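Local coordinates for protein peptidoglycan D,D-transpeptidase PbpA (Mycobacterium tuberculosis, PDB 3UN7) that probably catalyses the transpeptidation that cross-links cell-wall peptidoglycan, and binds penicillin, at residues S193-I198 / F276-P281; A202-G207 / A367-E372; D267-M272 / A301-T306. All coordinates share one frame; numbering follows the deposited sequence.

Contacts 1, 2 and 3 illustrate how an active-site helix is held from several directions within one transpeptidase domain. Helix 196-205 supplies a segment to both contact 1, at the end next to S193, and contact 2, at the far end; contact 3 joins two other helices, one of which packs on 196-205 through M272. Contact 1 is the deepest, its centre about 12 Å from the centre of the chain, against about 23 and 22 Å for contacts 2 and 3. All three are buried and carried by apolar groups. Contact 1 adds aromatic rings, contact 2 also reaches the surface at K369, and contact 3 is a small leucine and threonine cluster with a salt bridge at its side.

Contact 1 of 3, residues S193-I198 / F276-P281; sequences STFKVI and FGLDSP
I198 and F276 have the nearest CA atoms of the two segments, 8.1 Å apart, where the start of helix 196-205 faces the chain leaving helix 266-275. That chain turns in a Schellman motif with G277 at C-prime, its positive phi letting L278 N reach back to A273 O, and continues through a type II turn, G277 to S280. I198 holds CG1 beside its backbone N (chi1 -59°), which carries CD1 over one face of the F276 ring. The CH-pi contact measures 3.8 Å from I198 CD1 to the F276 ring centroid, 24° off the normal, with the methyl displaced toward the CG-CD2 side. A second meeting lies alongside: F195 CE1 stands 3.7 Å from L278 CD2, the two side chains arriving from opposite directions. I198 CB covers a face of the F195 ring, so both pairs form one apolar patch. S193 and K196 belong to the SxxK motif of penicillin-binding proteins; S193 is the acyl-ester serine by similarity, and K196 NZ bonds S252 OG and N254 OD1. The polar side chains of 193-198 are thus consistent with a role in the active site, while F195 and I198 seat the segment in the core by carbon contacts alone across these two segments.

Contact 2 of 3, residues A202-G207 / A367-E372; sequences AALAAG and AAKLTE
L204 packs against K369 and L370 where two helices of the penicillin-binding, beta-lactamase-like transpeptidase domain meet: the last turn of helix 196-205, which follows the probable acyl-ester serine, and an early part of helix 364-379. The CA atoms of L204 and K369 are 8.5 Å apart. L204 CB points at the opposing helix, and CG sits beside the backbone N; an extended second torsion (chi2 176°) then thrusts CD1 outward, while neither CB nor CG meets the other segment closely. CD1 does all the touching, settling 3.9 Å from K369 CB and 4.1 Å from L370 CD2, the two leucines lying antiparallel alongside each other. K369 contributes CB; beyond it the chain leads away, bending at chi4, and the side chain also touches E210. L370 brings CD2 to the leucine and also rests on I327 of helix 317-328, joining a third helix to the pair. Past L204 the first helix ends in a Schellman motif, where G207, at positive phi, sends its N back to L204 O at 3.0 Å. On the partner helix T371 OG1 donates to A367 O at 2.7 Å, from 37° above the carbonyl plane, while T371 N reaches that same oxygen from the opposite face.

Contact 3 of 3, residues D267-M272 / A301-T306; sequences DALRSM and AALGMT
A302 O is the polar focus beside this contact: it accepts from the backbone N of T306, whose methyl touches L269, at 2.7 Å. The T306 hydroxyl comes close as well, with OG1 2.9 Å from A302 O, although its proton has another acceptor within reach and the choice is not settled. With chi1 at -64°, OG1 lies near that carbonyl oxygen and CG2 is directed at the neighbouring helix, where it meets L269 CD2 at 3.8 Å. The same leucine methyl lies 3.7 Å from L303 CD1, so one CD2 atom serves both partners, which stand about one helical turn apart. L269 and L303 approach at a slant. Both leucines swing CG beside the carbonyl carbon, L269 with chi1 -162°, and this brings L269 CD2 and L303 CD1 together between helices 266-275 and 300-306, where L269 and L303 have the nearest CA atoms of the two segments, 8.8 Å apart.

Charge is kept to the side. R270 NH2 forms a salt bridge with D267 OD1 at 3.0 Å, the carboxylate oxygen meeting the edge of the guanidinium in its plane, and R270 NH1 bonds P296 O in the loop that leads to helix 300-306. The arginine thereby links the first helix to that loop without entering the leucine cluster. L269 also rests on T199 of helix 196-205, on which M272 packs as well, and T306 meets V313. The contact thus has methyl groups at its centre. T306 N and D267 are bonded within their own helices, R270 to its own helix and the adjoining loop, and no hydrogen bond crosses between the segments, which implies cohesion by apolar burial.

Contact 1 of 3, residues S193-I198 / F276-P281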
loop_
_atom_site.group_PDB
_atom_site.type_symbol
_atom_site.label_atom_id
_atom_site.label_comp_id
_atom_site.label_asym_id
_atom_site.label_seq_id
_atom_site.Cartn_x
_atom_site.Cartn_y
_atom_site.Cartn_z
ATOM N N SER A 193 -11.604 8.253 6.123
ATOM C CA SER A 193 -11.133 8.755 7.417
ATOM C C SER A 193 -9.613 8.769 7.601
ATOM O O SER A 193 -9.103 9.567 8.391
ATOM C CB SER A 193 -11.758 7.937 8.554
ATOM O OG SER A 193 -13.165 8.024 8.482
ATOM N N THR A 194 -8.891 7.892 6.900
ATOM C CA THR A 194 -7.420 7.904 7.007
ATOM C C THR A 194 -6.832 9.247 6.538
ATOM O O THR A 194 -5.755 9.662 6.985
ATOM C CB THR A 194 -6.720 6.743 6.231
ATOM O OG1 THR A 194 -7.134 6.732 4.861
ATOM C CG2 THR A 194 -6.982 5.372 6.882
ATOM N N PHE A 195 -7.557 9.917 5.637
ATOM C CA PHE A 195 -7.117 11.192 5.066
ATOM C C PHE A 195 -7.135 12.350 6.061
ATOM O O PHE A 195 -6.497 13.376 5.828
ATOM C CB PHE A 195 -7.934 11.559 3.823
ATOM C CG PHE A 195 -7.192 12.447 2.862
ATOM C CD1 PHE A 195 -6.043 11.989 2.221
ATOM C CD2 PHE A 195 -7.609 13.748 2.625
ATOM C CE1 PHE A 195 -5.349 12.806 1.347
ATOM C CE2 PHE A 195 -6.906 14.569 1.749
ATOM C CZ PHE A 195 -5.779 14.086 1.107
ATOM N N LYS A 196 -7.831 12.174 7.183
ATOM C CA LYS A 196 -7.786 13.156 8.274
ATOM C C LYS A 196 -6.355 13.345 8.792
ATOM O O LYS A 196 -6.049 14.330 9.451
ATOM C CB LYS A 196 -8.734 12.759 9.406
ATOM C CG LYS A 196 -10.181 12.621 8.978
ATOM C CD LYS A 196 -11.031 12.000 10.084
ATOM C CE LYS A 196 -12.489 11.908 9.677
ATOM N NZ LYS A 196 -13.246 10.995 10.589
ATOM N N VAL A 197 -5.473 12.400 8.484
ATOM C CA VAL A 197 -4.053 12.580 8.769
ATOM C C VAL A 197 -3.514 13.760 7.943
ATOM O O VAL A 197 -2.763 14.592 8.449
ATOM C CB VAL A 197 -3.243 11.294 8.471
ATOM C CG1 VAL A 197 -1.747 11.565 8.553
ATOM C CG2 VAL A 197 -3.642 10.166 9.443
ATOM N N ILE A 198 -3.911 13.837 6.675
ATOM C CA ILE A 198 -3.453 14.917 5.803
ATOM C C ILE A 198 -4.114 16.238 6.183
ATOM O O ILE A 198 -3.446 17.279 6.254
ATOM C CB ILE A 198 -3.684 14.576 4.302
ATOM C CG1 ILE A 198 -2.947 13.283 3.914
ATOM C CG2 ILE A 198 -3.276 15.730 3.396
ATOM C CD1 ILE A 198 -1.476 13.206 4.343
ATOM N N PHE A 276 2.919 15.059 0.575
ATOM C CA PHE A 276 2.854 13.656 0.942
ATOM C C PHE A 276 2.772 12.733 -0.259
ATOM O O PHE A 276 2.433 11.560 -0.108
ATOM C CB PHE A 276 1.674 13.398 1.871
ATOM C CG PHE A 276 1.993 13.593 3.314
ATOM C CD1 PHE A 276 2.632 12.582 4.040
ATOM C CD2 PHE A 276 1.666 14.776 3.955
ATOM C CE1 PHE A 276 2.914 12.752 5.409
ATOM C CE2 PHE A 276 1.946 14.962 5.328
ATOM C CZ PHE A 276 2.576 13.952 6.046
ATOM N N GLY A 277 3.064 13.271 -1.441
ATOM C CA GLY A 277 3.209 12.477 -2.653
ATOM C C GLY A 277 1.997 12.346 -3.554
ATOM O O GLY A 277 2.064 11.666 -4.578
ATOM N N LEU A 278 0.878 12.962 -3.189
ATOM C CA LEU A 278 -0.284 12.936 -4.070
ATOM C C LEU A 278 -0.072 13.923 -5.213
ATOM O O LEU A 278 0.640 14.917 -5.051
ATOM C CB LEU A 278 -1.560 13.284 -3.308
ATOM C CG LEU A 278 -2.272 12.159 -2.546
ATOM C CD1 LEU A 278 -1.358 11.503 -1.511
ATOM C CD2 LEU A 278 -3.521 12.737 -1.890
ATOM N N ASP A 279 -0.686 13.641 -6.360
ATOM C CA ASP A 279 -0.641 14.540 -7.510
ATOM C C ASP A 279 0.781 14.761 -8.044
ATOM O O ASP A 279 1.070 15.753 -8.721
ATOM C CB ASP A 279 -1.389 15.845 -7.198
ATOM C CG ASP A 279 -2.867 15.607 -6.983
ATOM O OD1 ASP A 279 -3.555 15.276 -7.969
ATOM O OD2 ASP A 279 -3.333 15.697 -5.831
ATOM N N SER A 280 1.637 13.783 -7.756
ATOM C CA SER A 280 2.974 13.668 -8.315
ATOM C C SER A 280 3.110 12.262 -8.904
ATOM O O SER A 280 2.720 11.275 -8.256
ATOM C CB SER A 280 4.025 13.884 -7.224
ATOM O OG SER A 280 5.274 14.288 -7.782
ATOM N N PRO A 281 3.666 12.150 -10.130
ATOM C CA PRO A 281 3.776 10.828 -10.744
ATOM C C PRO A 281 4.765 9.987 -9.964
ATOM O O PRO A 281 5.903 10.406 -9.785
ATOM C CB PRO A 281 4.315 11.122 -12.153
ATOM C CG PRO A 281 4.225 12.548 -12.334
ATOM C CD PRO A 281 4.222 13.206 -10.997
#

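Contact 2 of 3, residues A202-G207 / A367-E372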
loop_
_atom_site.group_PDB
_atom_site.type_symbol
_atom_site.label_atom_id
_atom_site.label_comp_id
_atom_site.label_asym_id
_atom_site.label_seq_id
_atom_site.Cartn_x
_atom_site.Cartn_y
_atom_site.Cartn_z
ATOM N N ALA A 202 -2.053 19.501 7.391
ATOM C CA ALA A 202 -2.225 20.818 6.762
ATOM C C ALA A 202 -2.610 21.894 7.774
ATOM O O ALA A 202 -2.082 23.022 7.722
ATOM C CB ALA A 202 -3.234 20.755 5.636
ATOM N N ALA A 203 -3.531 21.564 8.683
ATOM C CA ALA A 203 -3.926 22.511 9.725
ATOM C C ALA A 203 -2.774 22.827 10.672
ATOM O O ALA A 203 -2.533 24.005 10.998
ATOM C CB ALA A 203 -5.130 21.998 10.503
ATOM N N LEU A 204 -2.067 21.789 11.117
ATOM C CA LEU A 204 -0.906 21.974 12.013
ATOM C C LEU A 204 0.208 22.848 11.414
ATOM O O LEU A 204 0.748 23.729 12.097
ATOM C CB LEU A 204 -0.337 20.624 12.478
ATOM C CG LEU A 204 -1.157 19.751 13.435
ATOM C CD1 LEU A 204 -0.440 18.414 13.670
ATOM C CD2 LEU A 204 -1.411 20.466 14.769
ATOM N N ALA A 205 0.530 22.619 10.136
ATOM C CA ALA A 205 1.505 23.445 9.410
ATOM C C ALA A 205 1.040 24.897 9.227
ATOM O O ALA A 205 1.860 25.816 9.160
ATOM C CB ALA A 205 1.842 22.805 8.046
ATOM N N ALA A 206 -0.276 25.097 9.147
ATOM C CA ALA A 206 -0.838 26.433 9.028
ATOM C C ALA A 206 -0.941 27.107 10.400
ATOM O O ALA A 206 -1.305 28.274 10.488
ATOM C CB ALA A 206 -2.205 26.389 8.333
ATOM N N GLY A 207 -0.623 26.365 11.463
ATOM C CA GLY A 207 -0.584 26.925 12.818
ATOM C C GLY A 207 -1.730 26.575 13.751
ATOM O O GLY A 207 -1.843 27.152 14.841
ATOM N N ALA A 367 5.513 16.034 12.413
ATOM C CA ALA A 367 5.624 14.574 12.399
ATOM C C ALA A 367 5.406 13.998 13.791
ATOM O O ALA A 367 4.654 13.046 13.948
ATOM C CB ALA A 367 6.986 14.143 11.861
ATOM N N ALA A 368 6.060 14.585 14.795
ATOM C CA ALA A 368 5.870 14.170 16.192
ATOM C C ALA A 368 4.445 14.406 16.707
ATOM O O ALA A 368 3.897 13.575 17.424
ATOM C CB ALA A 368 6.883 14.844 17.100
ATOM N N LYS A 369 3.839 15.535 16.348
ATOM C CA LYS A 369 2.483 15.805 16.804
ATOM C C LYS A 369 1.554 14.767 16.189
ATOM O O LYS A 369 0.737 14.189 16.882
ATOM C CB LYS A 369 2.034 17.239 16.460
ATOM C CG LYS A 369 2.579 18.320 17.397
ATOM C CD LYS A 369 2.187 19.733 16.922
ATOM C CE LYS A 369 2.502 20.804 17.968
ATOM N NZ LYS A 369 3.953 20.888 18.334
ATOM N N LEU A 370 1.730 14.483 14.901
ATOM C CA LEU A 370 0.887 13.502 14.208
ATOM C C LEU A 370 1.075 12.108 14.797
ATOM O O LEU A 370 0.110 11.369 14.960
ATOM C CB LEU A 370 1.189 13.498 12.703
ATOM C CG LEU A 370 0.752 14.746 11.916
ATOM C CD1 LEU A 370 1.466 14.782 10.568
ATOM C CD2 LEU A 370 -0.754 14.807 11.739
ATOM N N THR A 371 2.319 11.776 15.134
ATOM C CA THR A 371 2.642 10.516 15.792
ATOM C C THR A 371 1.870 10.341 17.110
ATOM O O THR A 371 1.277 9.287 17.363
ATOM C CB THR A 371 4.151 10.418 16.039
ATOM O OG1 THR A 371 4.842 10.450 14.778
ATOM C CG2 THR A 371 4.487 9.122 16.737
ATOM N N GLU A 372 1.888 11.386 17.937
ATOM C CA GLU A 372 1.184 11.415 19.217
ATOM C C GLU A 372 -0.331 11.256 19.020
ATOM O O GLU A 372 -0.990 10.513 19.750
ATOM C CB GLU A 372 1.531 12.729 19.915
ATOM C CG GLU A 372 0.634 13.179 21.060
ATOM C CD GLU A 372 0.640 14.709 21.205
ATOM O OE1 GLU A 372 -0.447 15.280 21.506
ATOM O OE2 GLU A 372 1.725 15.330 20.992
#

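Contact 3 of 3, residues D267-M272 / A301-T306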
loop_
_atom_site.group_PDB
_atom_site.type_symbol
_atom_site.label_atom_id
_atom_site.label_comp_id
_atom_site.label_asym_id
_atom_site.label_seq_id
_atom_site.Cartn_x
_atom_site.Cartn_y
_atom_site.Cartn_z
ATOM N N ASP A 267 -6.246 25.411 -0.961
ATOM C CA ASP A 267 -4.830 25.577 -1.349
ATOM C C ASP A 267 -3.902 24.827 -0.393
ATOM O O ASP A 267 -3.003 24.104 -0.830
ATOM C CB ASP A 267 -4.426 27.051 -1.380
ATOM C CG ASP A 267 -5.032 27.817 -2.558
ATOM O OD1 ASP A 267 -5.420 27.194 -3.577
ATOM O OD2 ASP A 267 -5.105 29.060 -2.459
ATOM N N ALA A 268 -4.122 25.011 0.909
ATOM C CA ALA A 268 -3.314 24.355 1.939
ATOM C C ALA A 268 -3.452 22.834 1.911
ATOM O O ALA A 268 -2.477 22.113 2.121
ATOM C CB ALA A 268 -3.647 24.912 3.323
ATOM N N LEU A 269 -4.659 22.344 1.632
ATOM C CA LEU A 269 -4.894 20.895 1.590
ATOM C C LEU A 269 -4.199 20.267 0.374
ATOM O O LEU A 269 -3.536 19.235 0.497
ATOM C CB LEU A 269 -6.400 20.574 1.650
ATOM C CG LEU A 269 -6.863 19.159 2.031
ATOM C CD1 LEU A 269 -6.175 18.589 3.285
ATOM C CD2 LEU A 269 -8.364 19.158 2.218
ATOM N N ARG A 270 -4.334 20.920 -0.784
ATOM C CA ARG A 270 -3.638 20.546 -2.026
ATOM C C ARG A 270 -2.125 20.495 -1.846
ATOM O O ARG A 270 -1.460 19.590 -2.362
ATOM C CB ARG A 270 -3.932 21.572 -3.139
ATOM C CG ARG A 270 -5.368 21.604 -3.653
ATOM C CD ARG A 270 -5.518 22.500 -4.915
ATOM N NE ARG A 270 -6.928 22.675 -5.275
ATOM C CZ ARG A 270 -7.611 23.818 -5.190
ATOM N NH1 ARG A 270 -8.900 23.845 -5.529
ATOM N NH2 ARG A 270 -7.020 24.940 -4.781
ATOM N N SER A 271 -1.596 21.500 -1.152
ATOM C CA SER A 271 -0.174 21.620 -0.880
ATOM C C SER A 271 0.324 20.509 0.030
ATOM O O SER A 271 1.392 19.938 -0.211
ATOM C CB SER A 271 0.134 22.982 -0.253
ATOM O OG SER A 271 1.507 23.057 0.134
ATOM N N MET A 272 -0.444 20.196 1.072
ATOM C CA MET A 272 -0.062 19.111 1.988
ATOM C C MET A 272 -0.184 17.743 1.322
ATOM O O MET A 272 0.688 16.888 1.488
ATOM C CB MET A 272 -0.847 19.161 3.303
ATOM C CG MET A 272 -0.297 18.199 4.368
ATOM S SD MET A 272 1.455 18.480 4.743
ATOM C CE MET A 272 1.403 20.118 5.452
ATOM N N ALA A 301 -18.128 22.727 -0.943
ATOM C CA ALA A 301 -18.810 21.455 -0.656
ATOM C C ALA A 301 -17.851 20.288 -0.906
ATOM O O ALA A 301 -17.731 19.371 -0.075
ATOM C CB ALA A 301 -20.064 21.308 -1.495
ATOM N N ALA A 302 -17.170 20.339 -2.051
ATOM C CA ALA A 302 -16.136 19.375 -2.393
ATOM C C ALA A 302 -15.005 19.386 -1.369
ATOM O O ALA A 302 -14.554 18.320 -0.937
ATOM C CB ALA A 302 -15.601 19.629 -3.806
ATOM N N LEU A 303 -14.567 20.579 -0.965
ATOM C CA LEU A 303 -13.517 20.701 0.059
ATOM C C LEU A 303 -13.932 20.029 1.363
ATOM O O LEU A 303 -13.139 19.296 1.979
ATOM C CB LEU A 303 -13.142 22.171 0.319
ATOM C CG LEU A 303 -12.146 22.456 1.457
ATOM C CD1 LEU A 303 -10.823 21.722 1.265
ATOM C CD2 LEU A 303 -11.894 23.941 1.556
ATOM N N GLY A 304 -15.174 20.272 1.786
ATOM C CA GLY A 304 -15.704 19.593 2.971
ATOM C C GLY A 304 -15.530 18.083 2.879
ATOM O O GLY A 304 -15.030 17.455 3.810
ATOM N N MET A 305 -15.948 17.513 1.750
ATOM C CA MET A 305 -15.891 16.071 1.511
ATOM C C MET A 305 -14.450 15.568 1.356
ATOM O O MET A 305 -14.123 14.466 1.798
ATOM C CB MET A 305 -16.716 15.704 0.269
ATOM C CG MET A 305 -18.243 15.752 0.458
ATOM S SD MET A 305 -19.155 15.229 -1.042
ATOM C CE MET A 305 -18.467 13.563 -1.263
ATOM N N THR A 306 -13.599 16.382 0.729
ATOM C CA THR A 306 -12.177 16.067 0.555
ATOM C C THR A 306 -11.453 15.925 1.888
ATOM O O THR A 306 -10.557 15.079 2.029
ATOM C CB THR A 306 -11.467 17.127 -0.331
ATOM O OG1 THR A 306 -12.028 17.096 -1.653
ATOM C CG2 THR A 306 -9.947 16.869 -0.421
#